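Long-range contacts in beta-agarase B (Zobellia galactanivorans, PDB 4ATF), which cleaves the beta-1,4-linkages of agarose at random positions along the chain, as a retaining glycoside hydrolase of family 16: residues A[55-59]-A[70-74]; A[81-87]-A[292-297]; A[168-172]-A[229-235]. The protein carries 1 engineered substitution. All coordinates share one frame; numbering follows the deposited sequence. Where two conformers were deposited one is given.

Contact 1: residues A[55-59]-A[70-74]; sequences WDDFY and EWKRD. With GAL (beta-D-galactopyranose), chain E; AAL (3,6-anhydro-alpha-L-galactopyranose), chain B.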
loop_
_atom_site.group_PDB
_atom_site.type_symbol
_atom_site.label_atom_id
_atom_site.label_comp_id
_atom_site.label_asym_id
_atom_site.label_seq_id
_atom_site.Cartn_x
_atom_site.Cartn_y
_atom_site.Cartn_z
ATOM N N TRP A 55 -1.385 6.340 -15.098
ATOM C CA TRP A 55 -0.366 6.301 -14.072
ATOM C C TRP A 55 0.835 7.187 -14.397
ATOM O O TRP A 55 1.189 7.369 -15.568
ATOM C CB TRP A 55 0.168 4.852 -13.886
ATOM C CG TRP A 55 -0.956 3.883 -13.657
ATOM C CD1 TRP A 55 -1.559 3.081 -14.591
ATOM C CD2 TRP A 55 -1.593 3.591 -12.389
ATOM N NE1 TRP A 55 -2.553 2.286 -13.976
ATOM C CE2 TRP A 55 -2.620 2.615 -12.643
ATOM C CE3 TRP A 55 -1.415 4.072 -11.075
ATOM C CZ2 TRP A 55 -3.478 2.111 -11.618
ATOM C CZ3 TRP A 55 -2.261 3.566 -10.035
ATOM C CH2 TRP A 55 -3.291 2.580 -10.334
ATOM N N ASP A 56 1.513 7.642 -13.346
ATOM C CA ASP A 56 2.887 8.186 -13.477
ATOM C C ASP A 56 3.841 7.169 -12.850
ATOM O O ASP A 56 3.498 6.598 -11.763
ATOM C CB ASP A 56 2.979 9.503 -12.682
ATOM C CG ASP A 56 4.360 10.197 -12.844
ATOM O OD1 ASP A 56 5.122 9.907 -13.802
ATOM O OD2 ASP A 56 4.679 11.026 -11.978
ATOM N N ASP A 57 5.017 6.920 -13.459
ATOM C CA ASP A 57 5.863 5.822 -12.923
ATOM C C ASP A 57 6.860 6.339 -11.885
ATOM O O ASP A 57 8.034 5.925 -11.831
ATOM C CB ASP A 57 6.550 4.966 -14.028
ATOM C CG ASP A 57 7.367 5.822 -15.066
ATOM O OD1 ASP A 57 7.312 7.107 -15.026
ATOM O OD2 ASP A 57 8.063 5.189 -15.942
ATOM N N PHE A 58 6.351 7.195 -10.978
ATOM C CA PHE A 58 7.169 7.635 -9.837
ATOM C C PHE A 58 6.274 7.889 -8.649
ATOM O O PHE A 58 5.042 7.815 -8.770
ATOM C CB PHE A 58 8.024 8.891 -10.175
ATOM C CG PHE A 58 9.291 8.993 -9.302
ATOM C CD1 PHE A 58 10.350 8.122 -9.505
ATOM C CD2 PHE A 58 9.374 9.916 -8.242
ATOM C CE1 PHE A 58 11.537 8.141 -8.706
ATOM C CE2 PHE A 58 10.543 9.950 -7.410
ATOM C CZ PHE A 58 11.625 9.042 -7.646
ATOM N N TYR A 59 6.893 8.164 -7.506
ATOM C CA TYR A 59 6.190 8.714 -6.329
ATOM C C TYR A 59 5.609 10.106 -6.643
ATOM O O TYR A 59 5.901 10.659 -7.670
ATOM C CB TYR A 59 7.163 8.739 -5.162
ATOM C CG TYR A 59 6.601 9.241 -3.843
ATOM C CD1 TYR A 59 5.661 8.458 -3.093
ATOM C CD2 TYR A 59 7.105 10.427 -3.262
ATOM C CE1 TYR A 59 5.189 8.916 -1.793
ATOM C CE2 TYR A 59 6.613 10.887 -1.985
ATOM C CZ TYR A 59 5.674 10.126 -1.281
ATOM O OH TYR A 59 5.218 10.595 -0.046
ATOM N N GLU A 70 15.601 3.533 -3.210
ATOM C CA GLU A 70 15.809 4.662 -4.152
ATOM C C GLU A 70 14.916 4.372 -5.354
ATOM O O GLU A 70 15.270 3.524 -6.206
ATOM C CB GLU A 70 17.300 4.791 -4.518
ATOM C CG GLU A 70 17.470 5.900 -5.614
ATOM C CD GLU A 70 18.946 6.109 -6.004
ATOM O OE1 GLU A 70 19.650 6.835 -5.250
ATOM O OE2 GLU A 70 19.390 5.563 -7.062
ATOM N N TRP A 71 13.712 4.952 -5.369
ATOM C CA TRP A 71 12.782 4.627 -6.430
ATOM C C TRP A 71 13.322 5.047 -7.792
ATOM O O TRP A 71 13.981 6.085 -7.914
ATOM C CB TRP A 71 11.425 5.289 -6.226
ATOM C CG TRP A 71 10.641 4.626 -5.067
ATOM C CD1 TRP A 71 10.453 3.265 -4.827
ATOM C CD2 TRP A 71 9.923 5.307 -4.055
ATOM N NE1 TRP A 71 9.658 3.074 -3.713
ATOM C CE2 TRP A 71 9.340 4.318 -3.199
ATOM C CE3 TRP A 71 9.713 6.673 -3.762
ATOM C CZ2 TRP A 71 8.531 4.669 -2.070
ATOM C CZ3 TRP A 71 8.904 7.004 -2.630
ATOM C CH2 TRP A 71 8.350 6.006 -1.809
ATOM N N LYS A 72 12.949 4.289 -8.829
ATOM C CA LYS A 72 13.350 4.557 -10.243
ATOM C C LYS A 72 12.175 4.323 -11.173
ATOM O O LYS A 72 11.396 3.344 -11.001
ATOM C CB LYS A 72 14.511 3.605 -10.620
ATOM C CG LYS A 72 15.857 3.975 -9.957
ATOM C CD LYS A 72 16.449 5.322 -10.566
ATOM C CE LYS A 72 17.791 5.590 -9.937
ATOM N NZ LYS A 72 18.439 6.854 -10.398
ATOM N N ARG A 73 12.021 5.200 -12.168
ATOM C CA ARG A 73 10.973 5.045 -13.199
ATOM C C ARG A 73 11.114 3.704 -13.914
ATOM O O ARG A 73 10.130 3.074 -14.196
ATOM C CB ARG A 73 11.002 6.189 -14.236
ATOM C CG ARG A 73 10.518 7.499 -13.609
ATOM C CD ARG A 73 10.592 8.647 -14.581
ATOM N NE ARG A 73 10.252 9.936 -13.936
ATOM C CZ ARG A 73 9.032 10.338 -13.628
ATOM N NH1 ARG A 73 7.978 9.564 -13.884
ATOM N NH2 ARG A 73 8.866 11.544 -13.049
ATOM N N ASP A 74 12.347 3.276 -14.172
ATOM C CA ASP A 74 12.572 2.064 -14.938
ATOM C C ASP A 74 12.646 0.748 -14.098
ATOM O O ASP A 74 13.110 -0.296 -14.602
ATOM C CB ASP A 74 13.823 2.264 -15.806
ATOM C CG ASP A 74 15.129 2.289 -14.990
ATOM O OD1 ASP A 74 15.121 2.224 -13.740
ATOM O OD2 ASP A 74 16.199 2.365 -15.639
HETATM C C1 GAL E . 7.429 11.827 2.602
HETATM C C2 GAL E . 7.145 13.175 1.919
HETATM C C3 GAL E . 8.466 13.860 1.502
HETATM C C4 GAL E . 9.450 13.922 2.692
HETATM C C5 GAL E . 9.603 12.534 3.346
HETATM C C6 GAL E . 10.589 12.734 4.479
HETATM O O2 GAL E . 6.237 13.059 0.801
HETATM O O3 GAL E . 8.152 15.189 1.147
HETATM O O4 GAL E . 8.851 14.711 3.706
HETATM O O5 GAL E . 8.296 12.017 3.754
HETATM O O6 GAL E . 10.776 11.417 4.866
HETATM C C1 AAL B . 4.876 7.658 4.764
HETATM C C2 AAL B . 5.960 8.454 5.549
HETATM C C3 AAL B . 5.927 9.937 5.052
HETATM C C4 AAL B . 6.055 10.143 3.587
HETATM C C5 AAL B . 4.823 9.434 3.074
HETATM C C6 AAL B . 3.766 10.142 3.970
HETATM O O2 AAL B . 7.242 7.882 5.297
HETATM O O3 AAL B . 4.546 10.445 5.173
HETATM O O4 AAL B . 6.145 11.438 3.067
HETATM O O5 AAL B . 4.817 8.000 3.313
HETATM O O HOH W 1 6.623 12.627 -11.795
#

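Contact 2: residues A[81-87]-A[292-297]; sequences GELKMWA and NTFGVD. With NA (sodium ion), chain I.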
loop_
_atom_site.group_PDB
_atom_site.type_symbol
_atom_site.label_atom_id
_atom_site.label_comp_id
_atom_site.label_asym_id
_atom_site.label_seq_id
_atom_site.Cartn_x
_atom_site.Cartn_y
_atom_site.Cartn_z
ATOM N N GLY A 81 0.043 -9.536 -18.568
ATOM C CA GLY A 81 -1.185 -9.386 -17.786
ATOM C C GLY A 81 -1.073 -8.770 -16.396
ATOM O O GLY A 81 -2.102 -8.657 -15.700
ATOM N N GLU A 82 0.142 -8.370 -15.975
ATOM C CA GLU A 82 0.325 -7.801 -14.640
ATOM C C GLU A 82 1.158 -6.532 -14.676
ATOM O O GLU A 82 2.081 -6.433 -15.453
ATOM C CB GLU A 82 1.102 -8.787 -13.714
ATOM C CG GLU A 82 0.486 -10.119 -13.562
ATOM C CD GLU A 82 1.384 -11.095 -12.858
ATOM O OE1 GLU A 82 2.258 -10.747 -12.014
ATOM O OE2 GLU A 82 1.184 -12.246 -13.147
ATOM N N LEU A 83 0.878 -5.619 -13.757
ATOM C CA LEU A 83 1.834 -4.612 -13.330
ATOM C C LEU A 83 2.899 -5.350 -12.527
ATOM O O LEU A 83 2.548 -6.118 -11.606
ATOM C CB LEU A 83 1.114 -3.568 -12.410
ATOM C CG LEU A 83 2.001 -2.539 -11.642
ATOM C CD1 LEU A 83 2.816 -1.610 -12.646
ATOM C CD2 LEU A 83 1.165 -1.727 -10.704
ATOM N N LYS A 84 4.172 -5.133 -12.879
ATOM C CA LYS A 84 5.298 -5.693 -12.151
ATOM C C LYS A 84 6.354 -4.626 -11.766
ATOM O O LYS A 84 6.487 -3.625 -12.431
ATOM C CB LYS A 84 5.927 -6.811 -12.963
ATOM C CG LYS A 84 4.935 -7.986 -13.246
ATOM C CD LYS A 84 5.673 -8.979 -14.093
ATOM C CE LYS A 84 4.725 -10.012 -14.708
ATOM N NZ LYS A 84 5.433 -11.173 -15.340
ATOM N N MET A 85 7.108 -4.857 -10.703
ATOM C CA MET A 85 8.006 -3.882 -10.127
ATOM C C MET A 85 9.090 -4.781 -9.504
ATOM O O MET A 85 8.739 -5.736 -8.786
ATOM C CB MET A 85 7.206 -3.206 -8.984
ATOM C CG MET A 85 7.225 -1.814 -8.959
ATOM S SD MET A 85 5.945 -1.516 -7.724
ATOM C CE MET A 85 4.667 -1.193 -8.949
ATOM N N TRP A 86 10.374 -4.512 -9.716
ATOM C CA TRP A 86 11.398 -5.355 -9.090
ATOM C C TRP A 86 12.505 -4.543 -8.444
ATOM O O TRP A 86 12.537 -3.324 -8.601
ATOM C CB TRP A 86 11.978 -6.402 -10.087
ATOM C CG TRP A 86 13.046 -5.979 -11.068
ATOM C CD1 TRP A 86 14.342 -6.435 -11.089
ATOM C CD2 TRP A 86 12.908 -5.125 -12.216
ATOM N NE1 TRP A 86 15.030 -5.896 -12.144
ATOM C CE2 TRP A 86 14.190 -5.082 -12.860
ATOM C CE3 TRP A 86 11.856 -4.376 -12.748
ATOM C CZ2 TRP A 86 14.439 -4.328 -14.018
ATOM C CZ3 TRP A 86 12.095 -3.613 -13.928
ATOM C CH2 TRP A 86 13.379 -3.616 -14.550
ATOM N N ALA A 87 13.429 -5.210 -7.755
ATOM C CA ALA A 87 14.455 -4.511 -6.958
ATOM C C ALA A 87 15.917 -4.905 -7.376
ATOM O O ALA A 87 16.197 -6.092 -7.506
ATOM C CB ALA A 87 14.247 -4.860 -5.458
ATOM N N ASN A 292 11.981 -11.049 -5.794
ATOM C CA ASN A 292 11.913 -9.613 -5.597
ATOM C C ASN A 292 11.112 -8.865 -6.667
ATOM O O ASN A 292 11.348 -7.697 -6.908
ATOM C CB ASN A 292 13.345 -9.068 -5.523
ATOM C CG ASN A 292 14.085 -9.669 -4.346
ATOM O OD1 ASN A 292 13.896 -9.218 -3.229
ATOM N ND2 ASN A 292 14.876 -10.709 -4.584
ATOM N N THR A 293 10.110 -9.538 -7.228
ATOM C CA THR A 293 9.196 -8.942 -8.163
ATOM C C THR A 293 7.763 -8.969 -7.564
ATOM O O THR A 293 7.247 -10.027 -7.227
ATOM C CB THR A 293 9.237 -9.685 -9.550
ATOM O OG1 THR A 293 10.568 -9.616 -10.061
ATOM C CG2 THR A 293 8.297 -9.034 -10.566
ATOM N N PHE A 294 7.157 -7.798 -7.447
ATOM C CA PHE A 294 5.812 -7.616 -6.902
ATOM C C PHE A 294 4.887 -7.535 -8.125
ATOM O O PHE A 294 5.180 -6.772 -9.071
ATOM C CB PHE A 294 5.798 -6.316 -6.076
ATOM C CG PHE A 294 4.451 -5.984 -5.466
ATOM C CD1 PHE A 294 3.573 -7.010 -5.020
ATOM C CD2 PHE A 294 4.048 -4.660 -5.365
ATOM C CE1 PHE A 294 2.294 -6.693 -4.462
ATOM C CE2 PHE A 294 2.814 -4.314 -4.780
ATOM C CZ PHE A 294 1.922 -5.332 -4.321
ATOM N N GLY A 295 3.837 -8.364 -8.155
ATOM C CA GLY A 295 2.931 -8.432 -9.329
ATOM C C GLY A 295 1.533 -8.044 -8.900
ATOM O O GLY A 295 1.060 -8.481 -7.820
ATOM N N VAL A 296 0.897 -7.201 -9.708
ATOM C CA VAL A 296 -0.482 -6.777 -9.459
ATOM C C VAL A 296 -1.265 -7.148 -10.705
ATOM O O VAL A 296 -0.980 -6.649 -11.779
ATOM C CB VAL A 296 -0.613 -5.242 -9.147
ATOM C CG1 VAL A 296 -2.087 -4.814 -9.046
ATOM C CG2 VAL A 296 0.092 -4.927 -7.845
ATOM N N ASP A 297 -2.216 -8.074 -10.582
ATOM C CA ASP A 297 -3.039 -8.500 -11.727
ATOM C C ASP A 297 -4.029 -7.371 -12.099
ATOM O O ASP A 297 -4.209 -7.052 -13.286
ATOM C CB ASP A 297 -3.780 -9.811 -11.349
ATOM C CG ASP A 297 -4.587 -10.412 -12.508
ATOM O OD1 ASP A 297 -4.430 -9.965 -13.661
ATOM O OD2 ASP A 297 -5.399 -11.342 -12.259
HETATM NA NA NA I . -4.217 -8.261 -15.293
HETATM O O HOH W 2 -6.135 -9.351 -16.230
#

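Contact 3: residues A[168-172]-A[229-235]; sequences HHVFI and IDPKHFT. With GAL (beta-D-galactopyranose), chain C; AAL (3,6-anhydro-alpha-L-galactopyranose), chain B.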
loop_
_atom_site.group_PDB
_atom_site.type_symbol
_atom_site.label_atom_id
_atom_site.label_comp_id
_atom_site.label_asym_id
_atom_site.label_seq_id
_atom_site.Cartn_x
_atom_site.Cartn_y
_atom_site.Cartn_z
ATOM N N HIS A 168 -3.890 2.818 8.687
ATOM C CA HIS A 168 -4.067 4.157 8.145
ATOM C C HIS A 168 -3.168 5.069 8.994
ATOM O O HIS A 168 -2.788 4.689 10.136
ATOM C CB HIS A 168 -5.567 4.578 8.215
ATOM C CG HIS A 168 -5.986 5.064 9.569
ATOM N ND1 HIS A 168 -6.367 4.206 10.585
ATOM C CD2 HIS A 168 -6.041 6.317 10.094
ATOM C CE1 HIS A 168 -6.670 4.911 11.665
ATOM N NE2 HIS A 168 -6.487 6.194 11.396
ATOM N N HIS A 169 -2.812 6.251 8.475
ATOM C CA HIS A 169 -1.940 7.178 9.227
ATOM C C HIS A 169 -2.502 8.569 9.090
ATOM O O HIS A 169 -3.045 8.893 8.041
ATOM C CB HIS A 169 -0.483 7.219 8.667
ATOM C CG HIS A 169 0.273 5.939 8.805
ATOM N ND1 HIS A 169 1.335 5.804 9.668
ATOM C CD2 HIS A 169 0.158 4.740 8.156
ATOM C CE1 HIS A 169 1.822 4.569 9.587
ATOM N NE2 HIS A 169 1.124 3.899 8.683
ATOM N N VAL A 170 -2.319 9.397 10.110
ATOM C CA VAL A 170 -2.492 10.835 9.957
ATOM C C VAL A 170 -1.187 11.442 10.397
ATOM O O VAL A 170 -0.535 10.912 11.336
ATOM C CB VAL A 170 -3.757 11.385 10.678
ATOM C CG1 VAL A 170 -5.047 10.892 9.960
ATOM C CG2 VAL A 170 -3.778 11.026 12.142
ATOM N N PHE A 171 -0.744 12.505 9.718
ATOM C CA PHE A 171 0.601 13.103 10.037
ATOM C C PHE A 171 0.497 14.576 10.356
ATOM O O PHE A 171 -0.433 15.248 9.875
ATOM C CB PHE A 171 1.571 13.011 8.836
ATOM C CG PHE A 171 1.806 11.613 8.339
ATOM C CD1 PHE A 171 2.801 10.795 8.904
ATOM C CD2 PHE A 171 1.002 11.118 7.308
ATOM C CE1 PHE A 171 2.957 9.443 8.442
ATOM C CE2 PHE A 171 1.152 9.805 6.806
ATOM C CZ PHE A 171 2.136 8.957 7.372
ATOM N N ILE A 172 1.450 15.085 11.153
ATOM C CA ILE A 172 1.712 16.509 11.186
ATOM C C ILE A 172 3.070 16.583 10.464
ATOM O O ILE A 172 3.965 15.765 10.781
ATOM C CB ILE A 172 1.772 17.067 12.636
ATOM C CG1 ILE A 172 0.411 16.931 13.346
ATOM C CG2 ILE A 172 2.364 18.557 12.647
ATOM C CD1 ILE A 172 0.508 17.125 14.883
ATOM N N ILE A 229 -9.466 6.585 14.795
ATOM C CA ILE A 229 -9.003 7.171 13.491
ATOM C C ILE A 229 -8.031 8.363 13.751
ATOM O O ILE A 229 -6.953 8.478 13.113
ATOM C CB ILE A 229 -10.213 7.667 12.644
ATOM C CG1 ILE A 229 -11.092 6.466 12.193
ATOM C CG2 ILE A 229 -9.755 8.515 11.405
ATOM C CD1 ILE A 229 -10.666 5.761 10.936
ATOM N N ASP A 230 -8.379 9.207 14.726
ATOM C CA ASP A 230 -7.520 10.374 15.089
ATOM C C ASP A 230 -7.601 10.812 16.591
ATOM O O ASP A 230 -8.010 11.931 16.874
ATOM C CB ASP A 230 -7.893 11.555 14.215
ATOM C CG ASP A 230 -6.908 12.757 14.388
ATOM O OD1 ASP A 230 -5.716 12.546 14.789
ATOM O OD2 ASP A 230 -7.339 13.910 14.129
ATOM N N PRO A 231 -7.235 9.934 17.551
ATOM C CA PRO A 231 -7.355 10.309 18.986
ATOM C C PRO A 231 -6.424 11.499 19.401
ATOM O O PRO A 231 -6.720 12.185 20.384
ATOM C CB PRO A 231 -6.942 9.012 19.705
ATOM C CG PRO A 231 -5.951 8.321 18.688
ATOM C CD PRO A 231 -6.628 8.594 17.363
ATOM N N LYS A 232 -5.342 11.752 18.650
ATOM C CA LYS A 232 -4.412 12.829 19.023
ATOM C C LYS A 232 -4.762 14.164 18.348
ATOM O O LYS A 232 -3.984 15.113 18.437
ATOM C CB LYS A 232 -2.968 12.434 18.647
ATOM C CG LYS A 232 -2.468 11.216 19.327
ATOM C CD LYS A 232 -0.933 10.973 19.008
ATOM C CE LYS A 232 -0.384 9.801 19.674
ATOM N NZ LYS A 232 1.134 9.703 19.556
ATOM N N HIS A 233 -5.880 14.207 17.617
ATOM C CA HIS A 233 -6.374 15.430 16.933
ATOM C C HIS A 233 -5.289 15.960 15.943
ATOM O O HIS A 233 -5.118 17.186 15.775
ATOM C CB HIS A 233 -6.802 16.560 17.906
ATOM C CG HIS A 233 -7.955 16.221 18.817
ATOM N ND1 HIS A 233 -8.941 17.134 19.118
ATOM C CD2 HIS A 233 -8.269 15.088 19.499
ATOM C CE1 HIS A 233 -9.797 16.596 19.972
ATOM N NE2 HIS A 233 -9.417 15.349 20.212
ATOM N N PHE A 234 -4.592 15.055 15.255
ATOM C CA PHE A 234 -3.610 15.539 14.224
ATOM C C PHE A 234 -4.365 16.136 13.043
ATOM O O PHE A 234 -3.791 16.877 12.241
ATOM C CB PHE A 234 -2.745 14.416 13.668
ATOM C CG PHE A 234 -1.630 14.008 14.569
ATOM C CD1 PHE A 234 -1.477 14.579 15.888
ATOM C CD2 PHE A 234 -0.689 13.077 14.119
ATOM C CE1 PHE A 234 -0.383 14.167 16.729
ATOM C CE2 PHE A 234 0.438 12.685 14.977
ATOM C CZ PHE A 234 0.559 13.199 16.242
ATOM N N THR A 235 -5.652 15.799 12.929
ATOM C CA THR A 235 -6.445 16.374 11.845
ATOM C C THR A 235 -7.214 17.650 12.185
ATOM O O THR A 235 -8.065 18.071 11.385
ATOM C CB THR A 235 -7.394 15.315 11.171
ATOM O OG1 THR A 235 -8.500 14.976 12.032
ATOM C CG2 THR A 235 -6.586 14.037 10.705
HETATM C C1 GAL C . 2.773 3.412 5.303
HETATM C C2 GAL C . 3.741 4.554 5.577
HETATM C C3 GAL C . 4.197 5.363 4.358
HETATM C C4 GAL C . 4.775 4.344 3.356
HETATM C C5 GAL C . 3.740 3.203 3.130
HETATM C C6 GAL C . 4.165 2.184 2.058
HETATM O O2 GAL C . 3.016 5.424 6.397
HETATM O O3 GAL C . 5.200 6.256 4.872
HETATM O O4 GAL C . 5.933 3.800 3.933
HETATM O O5 GAL C . 3.298 2.535 4.320
HETATM O O6 GAL C . 3.055 1.290 1.953
HETATM C C1 AAL B . 4.876 7.658 4.764
HETATM C C2 AAL B . 5.960 8.454 5.549
HETATM C C3 AAL B . 5.927 9.937 5.052
HETATM C C4 AAL B . 6.055 10.143 3.587
HETATM C C5 AAL B . 4.823 9.434 3.074
HETATM C C6 AAL B . 3.766 10.142 3.970
HETATM O O2 AAL B . 7.242 7.882 5.297
HETATM O O3 AAL B . 4.546 10.445 5.173
HETATM O O4 AAL B . 6.145 11.438 3.067
HETATM O O5 AAL B . 4.817 8.000 3.313
HETATM O O HOH W 3 -3.092 15.621 9.539
#

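Contact 1: residues A[55-59]-A[70-74]
Arg73 reaches across to two neighbouring aspartates with a single nitrogen. Its NH1 donates to Asp57 OD1 at 2.8 Å and to Asp56 OD1 at 2.9 Å, and both oxygens lie close to the guanidinium plane, so the flat group is gripped along its edge. The two carboxylates are used differently: Asp57 OD1 is met nearly along its C-O axis, whereas Asp56 OD1 is approached on its syn side, tilted out of the carboxylate plane. Asp56 can reach the arginine because its CG stands opposite the backbone N (chi1 -176°), while Asp57 turns its carboxylate in between N and the carbonyl carbon (chi1 53°). A water bridges Asp56 OD2 and Arg73 NH2, and the other oxygen of Asp57, OD2, forms a salt bridge with Lys47. Phe58 CB lies over one guanidinium face, 3.8 Å from Arg73 NH1.

Both segments border strand 96-103 of the GH16 beta-sandwich, where short strand 55-56 runs antiparallel to it and strand 69-71 parallel. From here the contact turns aromatic as it nears the agarose-binding cleft. The Phe58 ring brings its edge to the backbone carbonyl of Trp71, CE1 to O at 3.3 Å. Deeper in, Trp71 CZ3 sits over one face of the Tyr59 ring, 3.4 Å from Tyr59 CG, the two planes inclined at 31°. Trp71 NE1 is bonded to Thr261 O, which helps fix the indole's rotation. Tyr59, an established substrate-binding residue, donates from OH to O2 of a galactose at 2.8 Å, with that oxygen in the plane of its ring.

Contact 2: residues A[81-87]-A[292-297]
An antiparallel strand pair of the GH16 beta-sandwich, closed at one end by a sodium site, joins strand 82-89 to strand 293-306. Leu83 and Val296 form a hydrogen-bonded pair: Val296 N donates to Leu83 O at 2.7 Å, and Leu83 N returns a bond of 2.9 Å to Val296 O. At the next such pair, Phe294 N donates to Met85 O at 2.9 Å, while the return bond from Met85 N is weak.

The side chains of Leu83, Met85, Phe294 and Val296 share one face of the sheet and pack on Ile259 of strand 255-262 through Leu83, Met85 and Phe294. Leu83 and Val296 touch alongside each other, CB to CB at 4.1 Å, and Met85 SD lies at the edge of the Phe294 ring, 4.4 Å from CD2.

On the other face, Lys84 CB meets Thr293 CG2 at 4.0 Å before the lysine chain runs on, extended, away from the partner strand. Glu82 OE1 lies 3.6 Å from Gly295 CA, where a CB on the glycine would clash with it.

Sodium is held by Gly81 O at 2.2 Å and by both O and OD1 of Asp297, whose CG sits beside its own carbonyl carbon (chi1 -175°), letting both oxygens reach the ion; OD2 pairs with Arg116. A water, Asn37 O and Glu39 OE2 complete this six-ligand cation site where strand 82-89 of the jelly-roll fold begins, beside strand 293-306.

Contact 3: residues A[168-172]-A[229-235]
His168 NE2 donates a nearly straight hydrogen bond, 175° at the hydrogen, to Ile229 O at 2.9 Å in the conformer given here. The acceptor lies in the imidazole plane and is met on a carbonyl lone pair. With CG set between the backbone N and the carbonyl carbon (chi1 80°), His168 swings its ring toward the helix end, where Ile229 CD1 lies over one ring face. A second polar link is a water that joins Phe171 O to Phe234 O.

Apolar contacts follow along the strand. Val170 spreads its two methyls: CG1 meets Thr235 CG2 at 3.6 Å, and CG2 meets Phe234 CB at 3.9 Å and also Asp230 OD1. Ile172 lays CD1 over the face of the Phe234 ring in a CH-pi contact, 3.7 Å from the centroid, while the edge of that ring faces Val170 O.

In the GH16 beta-sandwich this strand lines the sugar-binding cleft with its alternate residues. His169 and Phe171 point away from loop 229-235: galactose O2 sits over the centre of the His169 ring, and an anhydrogalactose O3 lies over a face of Phe171.

Hydrogen bonds within the loop, which holds a type I turn from Asp230 to His233, shape the surface that the strand meets. Asp230 OD1 accepts Phe234 N at 2.8 Å through its syn lone pair, and OD2 takes both Thr235 N and Thr235 OG1 (2.6 Å) from one face of the carboxylate. A leucine in place of Asp230 would probably leave both backbone N-H groups without their acceptor and let Phe234 shift against Ile172.

Contacts 1 and 2 are neighbours, touching where Asp74 O meets the Trp86 ring, and both are tied to strand 96-103: contact 1 by backbone bonds, contact 2 through Leu83 and Ala87. Contact 3 lies across the chain's centre from contact 2 and is the most buried; contact 2 mixes buried with partly exposed residues, and contact 1 also reaches fully exposed ones. Contact 1 passes from ion pairs of an exposed arginine to aromatic packing, contact 2 is chiefly backbone pairing ended by a metal, and contact 3 sets apolar strand residues and one histidine hydrogen bond against a helix end and loop. Contacts 1 and 3 both meet the same anhydrogalactose; contact 2 stands back from the sugars.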